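Exo-beta-1,3-galactanase (Bifidobacterium bifidum, PDB 5FLW) probably removes galactose units from the non-reducing ends of beta-1,3-galactan chains, as a putative exo-acting glycoside hydrolase of family 43. Local coordinates at residues N41-Q46 with D78-R83; I111-A116 with F125-T130; R180-P185 with W227-L232; F203-T208 with D242-I247. All coordinates share one frame; numbering follows the deposited sequence. Where two conformers were deposited one is given.

Overall arrangement
All four contacts lie in the five-bladed beta-propeller of a family 43 glycoside hydrolase. Interaction 4 is the buried one, its centre about 10 Å from that of the chain, where neighbouring blades meet through one valine and a Gln-Ser bond. Interactions 1, 2 and 3 lie farther out, their centres 16 to 19 Å from that point, and are partly buried. Interaction 2 is the outer hairpin of a blade whose innermost strand, 80-88, enters interaction 1; backbone bonds dominate it, whereas waters share the work in interactions 1 and 3. Arg83 joins interaction 1 to interaction 4 by a salt bridge to Asp246, and interactions 3 and 4 reach the same blade, touching at Tyr184 and Leu207.

Interaction 1: N41-Q46 with D78-R83; sequences NGNLFQ and DRIGER
Asp78 opens the contact weakly, its carbonyl O lying 4.0 Å from CD2 of Leu44, while its carboxylate turns back to form a salt bridge with NE of Arg79. The backbone of Arg79 does more: Phe45 N donates to Arg79 O at 2.8 Å, with a nearly straight N-H...O angle of 167°. At Ile80, on strand 80-88, CG1 takes the CD2 methyl of Leu44 at 4.0 Å and also lies near Asn43 O. Gly81 follows against the Phe45 ring. With CG anti to the backbone N (chi1 -172°), the ring extends along the glycine, and Gly81 O comes to 3.5 Å from CD1, at the ring edge. Water 2 accepts from Gly81 N and donates to Asn43 O at 2.9 Å. Farther along, Glu82 reaches the loop through water 1, 2.7 Å from both its OE2 and Asn43 O. Within 41-46, the Gln46 amide spans the loop, OE1 accepting from Asn41 N and NE2 donating to Leu44 O. One straight backbone bond thus sets the register of the loop between strands 31-37 and 48-53 against the first strand of the next propeller blade, while water 2 links Asn43 O and Gly81 N, not directly bonded, making the polar link partly solvent-mediated.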
loop_
_atom_site.group_PDB
_atom_site.type_symbol
_atom_site.label_atom_id
_atom_site.label_comp_id
_atom_site.label_asym_id
_atom_site.label_seq_id
_atom_site.Cartn_x
_atom_site.Cartn_y
_atom_site.Cartn_z
ATOM N N ASN A 41 0.382 10.286 17.427
ATOM C CA ASN A 41 0.050 11.655 17.777
ATOM C C ASN A 41 -0.582 12.426 16.615
ATOM O O ASN A 41 -0.408 13.644 16.513
ATOM C CB ASN A 41 1.278 12.364 18.350
ATOM C CG ASN A 41 1.717 11.772 19.714
ATOM O OD1 ASN A 41 0.915 11.688 20.656
ATOM N ND2 ASN A 41 2.977 11.331 19.808
ATOM N N GLY A 42 -1.319 11.734 15.725
ATOM C CA GLY A 42 -2.113 12.432 14.720
ATOM C C GLY A 42 -1.580 12.295 13.299
ATOM O O GLY A 42 -0.881 11.326 12.988
ATOM N N ASN A 43 -1.883 13.271 12.429
ATOM C CA ASN A 43 -1.707 13.134 10.985
ATOM C C ASN A 43 -0.345 13.577 10.443
ATOM O O ASN A 43 -0.082 13.348 9.253
ATOM C CB ASN A 43 -2.797 13.925 10.226
ATOM C CG ASN A 43 -2.581 15.440 10.290
ATOM O OD1 ASN A 43 -2.235 15.970 11.344
ATOM N ND2 ASN A 43 -2.802 16.140 9.179
ATOM N N LEU A 44 0.506 14.229 11.246
ATOM C CA LEU A 44 1.787 14.692 10.713
ATOM C C LEU A 44 2.830 13.563 10.756
ATOM O O LEU A 44 2.686 12.559 11.463
ATOM C CB LEU A 44 2.277 15.945 11.452
ATOM C CG LEU A 44 1.301 17.124 11.405
ATOM C CD1 LEU A 44 1.758 18.317 12.289
ATOM C CD2 LEU A 44 1.022 17.572 9.962
ATOM N N PHE A 45 3.907 13.746 9.997
ATOM C CA PHE A 45 4.891 12.681 9.879
ATOM C C PHE A 45 5.596 12.415 11.210
ATOM O O PHE A 45 6.202 13.328 11.795
ATOM C CB PHE A 45 5.911 12.995 8.797
ATOM C CG PHE A 45 6.828 11.845 8.526
ATOM C CD1 PHE A 45 6.304 10.637 8.072
ATOM C CD2 PHE A 45 8.212 11.963 8.720
ATOM C CE1 PHE A 45 7.164 9.552 7.817
ATOM C CE2 PHE A 45 9.070 10.876 8.482
ATOM C CZ PHE A 45 8.556 9.683 8.020
ATOM N N GLN A 46 5.539 11.144 11.675
ATOM C CA GLN A 46 6.159 10.711 12.922
ATOM C C GLN A 46 7.057 9.496 12.694
ATOM O O GLN A 46 7.392 8.774 13.647
ATOM C CB GLN A 46 5.125 10.440 14.022
ATOM C CG GLN A 46 4.252 11.647 14.313
ATOM C CD GLN A 46 2.881 11.255 14.823
ATOM O OE1 GLN A 46 2.748 10.651 15.901
ATOM N NE2 GLN A 46 1.846 11.567 14.037
ATOM N N ASP A 78 6.659 18.955 10.648
ATOM C CA ASP A 78 5.508 19.722 10.215
ATOM C C ASP A 78 4.951 19.239 8.886
ATOM O O ASP A 78 3.928 19.779 8.440
ATOM C CB ASP A 78 5.871 21.201 10.123
ATOM C CG ASP A 78 6.987 21.454 9.122
ATOM O OD1 ASP A 78 8.099 20.924 9.319
ATOM O OD2 ASP A 78 6.748 22.160 8.123
ATOM N N ARG A 79 5.587 18.250 8.251
ATOM C CA ARG A 79 5.150 17.692 6.973
ATOM C C ARG A 79 4.341 16.407 7.197
ATOM O O ARG A 79 4.114 15.968 8.326
ATOM C CB ARG A 79 6.344 17.406 6.048
ATOM C CG ARG A 79 7.326 18.529 5.955
ATOM C CD ARG A 79 6.808 19.792 5.206
ATOM N NE ARG A 79 7.737 20.857 5.613
ATOM C CZ ARG A 79 8.689 21.400 4.849
ATOM N NH1 ARG A 79 8.797 21.042 3.566
ATOM N NH2 ARG A 79 9.541 22.302 5.377
ATOM N N ILE A 80 3.941 15.809 6.081
ATOM C CA ILE A 80 3.169 14.574 6.054
ATOM C C ILE A 80 3.894 13.535 5.191
ATOM O O ILE A 80 4.417 13.857 4.133
ATOM C CB ILE A 80 1.754 14.838 5.493
ATOM C CG1 ILE A 80 0.943 15.683 6.476
ATOM C CG2 ILE A 80 1.032 13.541 5.169
ATOM C CD1 ILE A 80 -0.319 16.270 5.885
ATOM N N GLY A 81 3.926 12.293 5.662
ATOM C CA GLY A 81 4.568 11.190 4.960
ATOM C C GLY A 81 3.677 9.976 5.098
ATOM O O GLY A 81 3.565 9.414 6.179
ATOM N N GLU A 82 3.046 9.580 4.000
ATOM C CA GLU A 82 2.093 8.476 4.013
ATOM C C GLU A 82 2.346 7.301 3.072
ATOM O O GLU A 82 3.076 7.410 2.098
ATOM C CB GLU A 82 0.703 9.041 3.673
ATOM C CG GLU A 82 0.143 10.021 4.692
ATOM C CD GLU A 82 -1.170 10.647 4.256
ATOM O OE1 GLU A 82 -1.495 10.579 3.061
ATOM O OE2 GLU A 82 -1.872 11.203 5.115
ATOM N N ARG A 83 1.708 6.180 3.394
ATOM C CA ARG A 83 1.724 4.970 2.570
ATOM C C ARG A 83 3.133 4.498 2.188
ATOM O O ARG A 83 3.424 4.269 1.010
ATOM C CB ARG A 83 0.825 5.098 1.345
ATOM C CG ARG A 83 -0.640 5.354 1.739
ATOM C CD ARG A 83 -1.610 5.261 0.547
ATOM N NE ARG A 83 -2.972 5.512 1.018
ATOM C CZ ARG A 83 -3.738 4.604 1.623
ATOM N NH1 ARG A 83 -3.278 3.364 1.796
ATOM N NH2 ARG A 83 -4.974 4.920 2.043
HETATM O O HOH W 1 -1.574 11.580 7.814
HETATM O O HOH W 2 2.140 11.941 8.041
#

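Interaction 2: I111-A116 with F125-T130; sequences IGVAVA and FQTTIT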
loop_
_atom_site.group_PDB
_atom_site.type_symbol
_atom_site.label_atom_id
_atom_site.label_comp_id
_atom_site.label_asym_id
_atom_site.label_seq_id
_atom_site.Cartn_x
_atom_site.Cartn_y
_atom_site.Cartn_z
ATOM N N ILE A 111 6.755 11.966 -4.403
ATOM C CA ILE A 111 7.276 10.697 -3.897
ATOM C C ILE A 111 8.612 10.993 -3.221
ATOM O O ILE A 111 9.487 11.624 -3.827
ATOM C CB ILE A 111 7.498 9.687 -5.046
ATOM C CG1 ILE A 111 6.184 9.389 -5.799
ATOM C CG2 ILE A 111 8.148 8.395 -4.523
ATOM C CD1 ILE A 111 6.330 8.719 -7.173
ATOM N N GLY A 112 8.784 10.543 -1.977
ATOM C CA GLY A 112 10.091 10.555 -1.324
ATOM C C GLY A 112 10.774 9.201 -1.460
ATOM O O GLY A 112 10.107 8.162 -1.462
ATOM N N VAL A 113 12.104 9.224 -1.607
ATOM C CA VAL A 113 12.921 8.025 -1.813
ATOM C C VAL A 113 13.983 7.965 -0.710
ATOM O O VAL A 113 14.708 8.946 -0.492
ATOM C CB VAL A 113 13.587 8.022 -3.210
ATOM C CG1 VAL A 113 14.426 6.779 -3.399
ATOM C CG2 VAL A 113 12.550 8.115 -4.321
ATOM N N ALA A 114 14.069 6.807 -0.020
ATOM C CA ALA A 114 15.091 6.516 0.993
ATOM C C ALA A 114 15.676 5.121 0.730
ATOM O O ALA A 114 15.042 4.278 0.083
ATOM C CB ALA A 114 14.525 6.582 2.428
ATOM N N VAL A 115 16.892 4.877 1.232
ATOM C CA VAL A 115 17.644 3.665 0.894
ATOM C C VAL A 115 18.283 3.055 2.146
ATOM O O VAL A 115 18.811 3.774 3.005
ATOM C CB VAL A 115 18.728 3.953 -0.177
ATOM C CG1 VAL A 115 19.412 2.672 -0.617
ATOM C CG2 VAL A 115 18.146 4.687 -1.378
ATOM N N ALA A 116 18.276 1.726 2.225
ATOM C CA ALA A 116 18.906 1.003 3.325
ATOM C C ALA A 116 19.648 -0.219 2.791
ATOM O O ALA A 116 19.325 -0.752 1.729
ATOM C CB ALA A 116 17.857 0.531 4.335
ATOM N N PHE A 125 17.098 9.135 3.956
ATOM C CA PHE A 125 16.261 9.916 3.057
ATOM C C PHE A 125 17.120 10.641 2.013
ATOM O O PHE A 125 18.022 11.421 2.368
ATOM C CB PHE A 125 15.491 10.928 3.896
ATOM C CG PHE A 125 14.564 11.813 3.110
ATOM C CD1 PHE A 125 13.828 11.322 2.030
ATOM C CD2 PHE A 125 14.381 13.149 3.492
ATOM C CE1 PHE A 125 12.938 12.167 1.326
ATOM C CE2 PHE A 125 13.488 13.985 2.795
ATOM C CZ PHE A 125 12.775 13.494 1.725
ATOM N N GLN A 126 16.787 10.439 0.729
ATOM C CA GLN A 126 17.560 11.001 -0.382
ATOM C C GLN A 126 16.827 12.091 -1.161
ATOM O O GLN A 126 17.169 13.269 -1.029
ATOM C CB GLN A 126 18.116 9.899 -1.293
ATOM C CG GLN A 126 19.057 8.997 -0.519
ATOM C CD GLN A 126 19.928 8.107 -1.381
ATOM O OE1 GLN A 126 19.569 7.739 -2.493
ATOM N NE2 GLN A 126 21.072 7.716 -0.830
ATOM N N THR A 127 15.821 11.747 -1.953
ATOM C CA THR A 127 15.224 12.680 -2.901
ATOM C C THR A 127 13.714 12.806 -2.673
ATOM O O THR A 127 13.068 11.947 -2.049
ATOM C CB THR A 127 15.412 12.167 -4.365
ATOM O OG1 THR A 127 14.889 10.827 -4.470
ATOM C CG2 THR A 127 16.887 12.223 -4.830
ATOM N N THR A 128 13.135 13.875 -3.225
ATOM C CA THR A 128 11.723 13.861 -3.582
ATOM C C THR A 128 11.657 14.001 -5.097
ATOM O O THR A 128 12.500 14.679 -5.700
ATOM C CB THR A 128 10.843 14.909 -2.877
ATOM O OG1 THR A 128 11.179 16.210 -3.367
ATOM C CG2 THR A 128 11.013 14.854 -1.378
ATOM N N ILE A 129 10.709 13.276 -5.720
ATOM C CA ILE A 129 10.612 13.222 -7.170
ATOM C C ILE A 129 9.151 13.285 -7.597
ATOM O O ILE A 129 8.235 12.948 -6.837
ATOM C CB ILE A 129 11.276 11.937 -7.749
ATOM C CG1 ILE A 129 10.413 10.675 -7.522
ATOM C CG2 ILE A 129 12.745 11.776 -7.202
ATOM C CD1 ILE A 129 11.041 9.369 -8.090
ATOM N N THR A 130 8.954 13.705 -8.848
ATOM C CA THR A 130 7.681 13.583 -9.557
ATOM C C THR A 130 8.011 13.110 -10.967
ATOM O O THR A 130 9.148 13.232 -11.416
ATOM C CB THR A 130 6.897 14.924 -9.677
ATOM O OG1 THR A 130 7.495 15.742 -10.687
ATOM C CG2 THR A 130 6.883 15.694 -8.384
#
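A beta hairpin forms the outer half of a four-stranded propeller blade here, strand 110-116 running antiparallel to the edge strand 124-129. Ile111 and Ile129 make a regular hydrogen-bonded pair: Ile111 N donates to Ile129 O at 3.0 Å, and Ile129 N returns a bond to Ile111 O at 2.8 Å. Their side chains share a face, Ile111 CB meeting Ile129 CG1 at 4.0 Å, and both also touch Ile172 of strand 172-179, in the next blade. Gly112 and Thr128 form the non-hydrogen-bonded pair that follows. Then the pairing is interrupted by a classic beta bulge, in which Gln126 and Thr127 both face Val113. Val113 O accepts a bond of 2.8 Å from Gln126 N and only a weak one from Thr127 N; Val113 N donates to Thr127 O at 2.9 Å. The side chains of Val113 and Thr127 run alongside each other on one face of the sheet, with Thr127 OG1 3.3 Å from Val113 CB.

On the other face, the Phe125 side chain leaves the backbone trans to its N (chi1 -180°), which carries the ring along the strand until its edge lies against the Gly112 backbone, CE1 standing 4.2 Å from the glycine CA. Ala114 CB packs 3.8 Å from Phe125 CA. From the bulge, the extended Gln126 chain crosses Val115, bringing OE1 near CG2 in one of the two conformers of the valine, a contact that is therefore doubtful, while Thr128 OG1 is engaged by the hydroxyl of Tyr108.

Interaction 3: R180-P185 with W227-L232; sequences RATDYP and WSEWKL
Trp230 directs its indole toward Ala181 and Thr182, which meet it in two different ways. Ala181 lies over one face: its CA stands 3.9 Å from the centroid of the five-membered ring and 24° off the normal, a CH-pi contact, while CB sits above the same face toward the rim. Thr182 OG1 approaches at the edge, near the ring plane, 3.5 Å from CD1. The same hydroxyl oxygen accepts a bond from Trp230 N at 2.8 Å and an almost straight 174°. The threonine torsion makes this possible, with OG1 anti to the carbonyl carbon (chi1 -52°) and beside the backbone N, facing the backbone of Trp230. Ala181 to Tyr184 is a type II beta turn in the loop joining strand 172-179 to strand 191-196, the passage from one propeller blade to the next; Trp230 belongs to the last strand region of that next blade, just before strand 231-232. Trp202 packs edge-to-face with the indole, and Leu188 also touches it. At the nitrogen of the ring, water 3 accepts from Trp230 NE1 at 2.9 Å and lies 2.7 Å from Arg180 O, to which it can donate. Beside the hydroxyl, Glu229 passes with its CG 3.9 Å from Thr182 OG1.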
loop_
_atom_site.group_PDB
_atom_site.type_symbol
_atom_site.label_atom_id
_atom_site.label_comp_id
_atom_site.label_asym_id
_atom_site.label_seq_id
_atom_site.Cartn_x
_atom_site.Cartn_y
_atom_site.Cartn_z
ATOM N N ARG A 180 -8.074 5.868 -15.432
ATOM C CA ARG A 180 -9.229 6.333 -14.681
ATOM C C ARG A 180 -10.191 5.164 -14.559
ATOM O O ARG A 180 -10.252 4.303 -15.443
ATOM C CB ARG A 180 -9.916 7.511 -15.378
ATOM C CG ARG A 180 -9.142 8.828 -15.307
ATOM C CD ARG A 180 -9.870 9.881 -16.106
ATOM N NE ARG A 180 -9.384 11.233 -15.862
ATOM C CZ ARG A 180 -8.651 11.938 -16.716
ATOM N NH1 ARG A 180 -8.295 11.417 -17.876
ATOM N NH2 ARG A 180 -8.263 13.171 -16.404
ATOM N N ALA A 181 -10.893 5.106 -13.430
ATOM C CA ALA A 181 -11.880 4.058 -13.254
ATOM C C ALA A 181 -13.029 4.254 -14.243
ATOM O O ALA A 181 -13.275 5.357 -14.764
ATOM C CB ALA A 181 -12.399 4.002 -11.812
ATOM N N THR A 182 -13.714 3.146 -14.519
ATOM C CA THR A 182 -14.820 3.138 -15.470
ATOM C C THR A 182 -15.868 4.183 -15.089
ATOM O O THR A 182 -16.343 4.219 -13.945
ATOM C CB THR A 182 -15.453 1.735 -15.482
ATOM O OG1 THR A 182 -14.440 0.735 -15.683
ATOM C CG2 THR A 182 -16.514 1.648 -16.605
ATOM N N ASP A 183 -16.240 5.027 -16.057
ATOM C CA ASP A 183 -17.252 6.057 -15.833
ATOM C C ASP A 183 -16.899 6.939 -14.633
ATOM O O ASP A 183 -17.770 7.336 -13.853
ATOM C CB ASP A 183 -18.649 5.451 -15.642
ATOM C CG ASP A 183 -19.098 4.582 -16.819
ATOM O OD1 ASP A 183 -18.826 4.945 -17.995
ATOM O OD2 ASP A 183 -19.751 3.544 -16.556
ATOM N N TYR A 184 -15.603 7.235 -14.462
ATOM C CA TYR A 184 -15.135 7.990 -13.293
ATOM C C TYR A 184 -14.124 8.996 -13.822
ATOM O O TYR A 184 -13.384 8.680 -14.767
ATOM C CB TYR A 184 -14.444 7.063 -12.278
ATOM C CG TYR A 184 -14.459 7.518 -10.822
ATOM C CD1 TYR A 184 -15.652 7.902 -10.194
ATOM C CD2 TYR A 184 -13.288 7.489 -10.049
ATOM C CE1 TYR A 184 -15.674 8.284 -8.835
ATOM C CE2 TYR A 184 -13.294 7.865 -8.695
ATOM C CZ TYR A 184 -14.485 8.264 -8.094
ATOM O OH TYR A 184 -14.478 8.639 -6.762
ATOM N N PRO A 185 -14.089 10.211 -13.260
ATOM C CA PRO A 185 -13.154 11.238 -13.744
ATOM C C PRO A 185 -11.737 11.079 -13.218
ATOM O O PRO A 185 -10.875 11.901 -13.562
ATOM C CB PRO A 185 -13.771 12.556 -13.224
ATOM C CG PRO A 185 -15.089 12.199 -12.592
ATOM C CD PRO A 185 -14.972 10.741 -12.204
ATOM N N TRP A 227 -6.543 -2.331 -19.750
ATOM C CA TRP A 227 -7.131 -2.669 -18.468
ATOM C C TRP A 227 -8.647 -2.804 -18.601
ATOM O O TRP A 227 -9.306 -2.001 -19.263
ATOM C CB TRP A 227 -6.744 -1.618 -17.430
ATOM C CG TRP A 227 -5.313 -1.766 -17.028
ATOM C CD1 TRP A 227 -4.229 -1.097 -17.549
ATOM C CD2 TRP A 227 -4.785 -2.669 -16.041
ATOM N NE1 TRP A 227 -3.068 -1.510 -16.929
ATOM C CE2 TRP A 227 -3.379 -2.475 -16.003
ATOM C CE3 TRP A 227 -5.361 -3.608 -15.170
ATOM C CZ2 TRP A 227 -2.542 -3.199 -15.119
ATOM C CZ3 TRP A 227 -4.520 -4.340 -14.296
ATOM C CH2 TRP A 227 -3.131 -4.122 -14.279
ATOM N N SER A 228 -9.184 -3.847 -17.971
ATOM C CA SER A 228 -10.595 -4.184 -18.071
ATOM C C SER A 228 -11.450 -3.164 -17.310
ATOM O O SER A 228 -10.953 -2.307 -16.572
ATOM C CB SER A 228 -10.846 -5.583 -17.505
ATOM O OG SER A 228 -10.829 -5.568 -16.087
ATOM N N GLU A 229 -12.766 -3.277 -17.503
ATOM C CA GLU A 229 -13.734 -2.530 -16.707
ATOM C C GLU A 229 -13.428 -2.703 -15.212
ATOM O O GLU A 229 -13.029 -3.784 -14.773
ATOM C CB GLU A 229 -15.117 -3.111 -17.019
ATOM C CG GLU A 229 -16.210 -2.663 -16.084
ATOM C CD GLU A 229 -17.522 -3.448 -16.248
ATOM O OE1 GLU A 229 -17.490 -4.634 -16.661
ATOM O OE2 GLU A 229 -18.594 -2.884 -15.949
ATOM N N TRP A 230 -13.649 -1.658 -14.431
ATOM C CA TRP A 230 -13.425 -1.749 -12.995
ATOM C C TRP A 230 -14.692 -2.301 -12.342
ATOM O O TRP A 230 -15.776 -1.760 -12.531
ATOM C CB TRP A 230 -13.038 -0.388 -12.416
ATOM C CG TRP A 230 -11.673 0.046 -12.860
ATOM C CD1 TRP A 230 -11.337 0.582 -14.068
ATOM C CD2 TRP A 230 -10.458 -0.043 -12.111
ATOM N NE1 TRP A 230 -9.992 0.835 -14.115
ATOM C CE2 TRP A 230 -9.428 0.463 -12.924
ATOM C CE3 TRP A 230 -10.141 -0.496 -10.828
ATOM C CZ2 TRP A 230 -8.104 0.528 -12.495
ATOM C CZ3 TRP A 230 -8.830 -0.431 -10.408
ATOM C CH2 TRP A 230 -7.828 0.077 -11.237
ATOM N N LYS A 231 -14.647 -3.268 -11.521
ATOM C CA LYS A 231 -15.687 -4.078 -10.900
ATOM C C LYS A 231 -15.533 -4.169 -9.394
ATOM O O LYS A 231 -14.451 -4.005 -8.851
ATOM C CB LYS A 231 -15.654 -5.499 -11.457
ATOM C CG LYS A 231 -16.036 -5.626 -12.917
ATOM C CD LYS A 231 -15.946 -7.071 -13.367
ATOM C CE LYS A 231 -16.348 -7.221 -14.824
ATOM N NZ LYS A 231 -16.238 -8.631 -15.273
ATOM N N LEU A 232 -16.548 -4.274 -8.693
ATOM C CA LEU A 232 -16.491 -4.415 -7.254
ATOM C C LEU A 232 -15.988 -5.801 -6.891
ATOM O O LEU A 232 -16.315 -6.771 -7.561
ATOM C CB LEU A 232 -17.907 -4.289 -6.679
ATOM C CG LEU A 232 -18.469 -2.963 -6.163
ATOM C CD1 LEU A 232 -18.691 -1.984 -7.297
ATOM C CD2 LEU A 232 -19.770 -3.191 -5.406
HETATM O O HOH W 3 -9.218 2.126 -16.618
#

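Interaction 4: F203-T208 with D242-I247; sequences FGSQLT and DSQVDI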
loop_
_atom_site.group_PDB
_atom_site.type_symbol
_atom_site.label_atom_id
_atom_site.label_comp_id
_atom_site.label_asym_id
_atom_site.label_seq_id
_atom_site.Cartn_x
_atom_site.Cartn_y
_atom_site.Cartn_z
ATOM N N PHE A 203 -6.236 -3.294 -7.607
ATOM C CA PHE A 203 -7.298 -2.873 -6.702
ATOM C C PHE A 203 -7.102 -1.412 -6.308
ATOM O O PHE A 203 -5.969 -0.928 -6.221
ATOM C CB PHE A 203 -7.290 -3.721 -5.419
ATOM C CG PHE A 203 -7.412 -5.201 -5.666
ATOM C CD1 PHE A 203 -6.316 -5.952 -6.085
ATOM C CD2 PHE A 203 -8.625 -5.852 -5.479
ATOM C CE1 PHE A 203 -6.446 -7.338 -6.321
ATOM C CE2 PHE A 203 -8.753 -7.238 -5.709
ATOM C CZ PHE A 203 -7.662 -7.967 -6.122
ATOM N N GLY A 204 -8.216 -0.721 -6.029
ATOM C CA GLY A 204 -8.149 0.635 -5.510
ATOM C C GLY A 204 -9.473 1.066 -4.908
ATOM O O GLY A 204 -10.475 0.345 -4.969
ATOM N N SER A 205 -9.458 2.264 -4.326
ATOM C CA SER A 205 -10.612 2.831 -3.639
ATOM C C SER A 205 -11.131 4.078 -4.350
ATOM O O SER A 205 -10.358 4.860 -4.922
ATOM C CB SER A 205 -10.280 3.185 -2.185
ATOM O OG SER A 205 -9.079 3.930 -2.095
ATOM N N GLN A 206 -12.450 4.270 -4.298
ATOM C CA GLN A 206 -13.002 5.515 -4.827
ATOM C C GLN A 206 -12.553 6.684 -3.952
ATOM O O GLN A 206 -12.010 6.503 -2.857
ATOM C CB GLN A 206 -14.533 5.451 -4.957
ATOM C CG GLN A 206 -15.013 4.214 -5.703
ATOM C CD GLN A 206 -16.535 4.181 -5.864
ATOM O OE1 GLN A 206 -17.198 3.174 -5.562
ATOM N NE2 GLN A 206 -17.109 5.276 -6.326
ATOM N N LEU A 207 -12.758 7.898 -4.468
ATOM C CA LEU A 207 -12.366 9.142 -3.800
ATOM C C LEU A 207 -13.620 9.649 -3.095
ATOM O O LEU A 207 -14.438 10.363 -3.682
ATOM C CB LEU A 207 -11.840 10.156 -4.817
ATOM C CG LEU A 207 -10.669 9.675 -5.690
ATOM C CD1 LEU A 207 -10.230 10.763 -6.659
ATOM C CD2 LEU A 207 -9.499 9.257 -4.856
ATOM N N THR A 208 -13.790 9.251 -1.837
ATOM C CA THR A 208 -14.956 9.653 -1.052
ATOM C C THR A 208 -14.525 10.173 0.314
ATOM O O THR A 208 -15.234 10.023 1.302
ATOM C CB THR A 208 -15.955 8.489 -0.866
ATOM O OG1 THR A 208 -15.346 7.442 -0.103
ATOM C CG2 THR A 208 -16.390 7.935 -2.211
ATOM N N ASP A 242 -16.507 -1.783 5.305
ATOM C CA ASP A 242 -16.206 -0.521 5.978
ATOM C C ASP A 242 -14.699 -0.324 6.156
ATOM O O ASP A 242 -14.190 -0.137 7.265
ATOM C CB ASP A 242 -16.976 -0.377 7.297
ATOM C CG ASP A 242 -16.828 1.014 7.913
ATOM O OD1 ASP A 242 -16.532 1.981 7.179
ATOM O OD2 ASP A 242 -17.015 1.131 9.148
ATOM N N SER A 243 -13.971 -0.417 5.040
ATOM C CA SER A 243 -12.533 -0.206 5.060
ATOM C C SER A 243 -12.113 0.408 3.734
ATOM O O SER A 243 -12.905 0.507 2.791
ATOM C CB SER A 243 -11.753 -1.518 5.319
ATOM O OG SER A 243 -11.690 -2.346 4.160
ATOM N N GLN A 244 -10.842 0.796 3.667
ATOM C CA GLN A 244 -10.217 1.269 2.438
ATOM C C GLN A 244 -9.074 0.315 2.100
ATOM O O GLN A 244 -8.134 0.174 2.894
ATOM C CB GLN A 244 -9.663 2.692 2.606
ATOM C CG GLN A 244 -9.038 3.215 1.294
ATOM C CD GLN A 244 -8.387 4.587 1.425
ATOM O OE1 GLN A 244 -7.954 4.971 2.511
ATOM N NE2 GLN A 244 -8.330 5.339 0.311
ATOM N N VAL A 245 -9.158 -0.340 0.927
ATOM C CA VAL A 245 -8.126 -1.303 0.541
ATOM C C VAL A 245 -6.752 -0.666 0.699
ATOM O O VAL A 245 -6.519 0.494 0.329
ATOM C CB VAL A 245 -8.335 -1.858 -0.884
ATOM C CG1 VAL A 245 -8.230 -0.758 -1.948
ATOM C CG2 VAL A 245 -7.313 -2.962 -1.183
ATOM N N ASP A 246 -5.850 -1.419 1.307
ATOM C CA ASP A 246 -4.469 -0.992 1.409
ATOM C C ASP A 246 -3.540 -1.875 0.606
ATOM O O ASP A 246 -2.687 -1.366 -0.123
ATOM C CB ASP A 246 -3.988 -0.993 2.856
ATOM C CG ASP A 246 -2.541 -0.617 2.938
ATOM O OD1 ASP A 246 -2.277 0.600 2.825
ATOM O OD2 ASP A 246 -1.681 -1.540 3.030
ATOM N N ILE A 247 -3.678 -3.192 0.748
ATOM C CA ILE A 247 -2.767 -4.123 0.089
ATOM C C ILE A 247 -3.450 -5.478 -0.046
ATOM O O ILE A 247 -4.286 -5.856 0.784
ATOM C CB ILE A 247 -1.420 -4.206 0.852
ATOM C CG1 ILE A 247 -0.347 -4.906 0.002
ATOM C CG2 ILE A 247 -1.609 -4.839 2.254
ATOM C CD1 ILE A 247 1.066 -4.614 0.470
#
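Near the propeller core, strand 199-205 of one blade faces strand 244-250, the first strand of the following blade. Strands 203-205 and 244-247 run at 142° to each other, their axes 6.3 Å apart at closest, so side chains rather than backbone pairing join them. Gln244 and Ser205 carry the polar part. The glutamine chain is stretched out from its backbone (chi1 -178°), and its NE2 donates to Ser205 OG at 2.9 Å with an N-H...O angle of 165°; the oxygen lies close to the amide plane. Alongside the bond, Gln244 CG rests 3.7 Å from Ser205 CB. The far end of the amide is held too, since OE1 accepts from the indole nitrogen of Trp268, and Ser205 OG is also hydrogen-bonded to the hydroxyl of Ser190.

Val245 supplies the apolar half. Its CG1 settles against the glycine backbone, 3.7 Å from Gly204 C, and comes 4.0 Å from Ser205 N. The other methyl, CG2, reaches Phe203 CB at 4.3 Å, whereas the phenyl ring of Phe203 leads away to Ile283 and Ile285 of strand 278-286. With partners at both its NH2 and carbonyl ends, the Gln244 amide has its orientation defined, and the buried Ser205 hydroxyl is bonded by Gln244 of the following blade and by Ser190 of the loop leading into its own blade; the contact therefore combines a directional polar link with valine packed on bare glycine backbone.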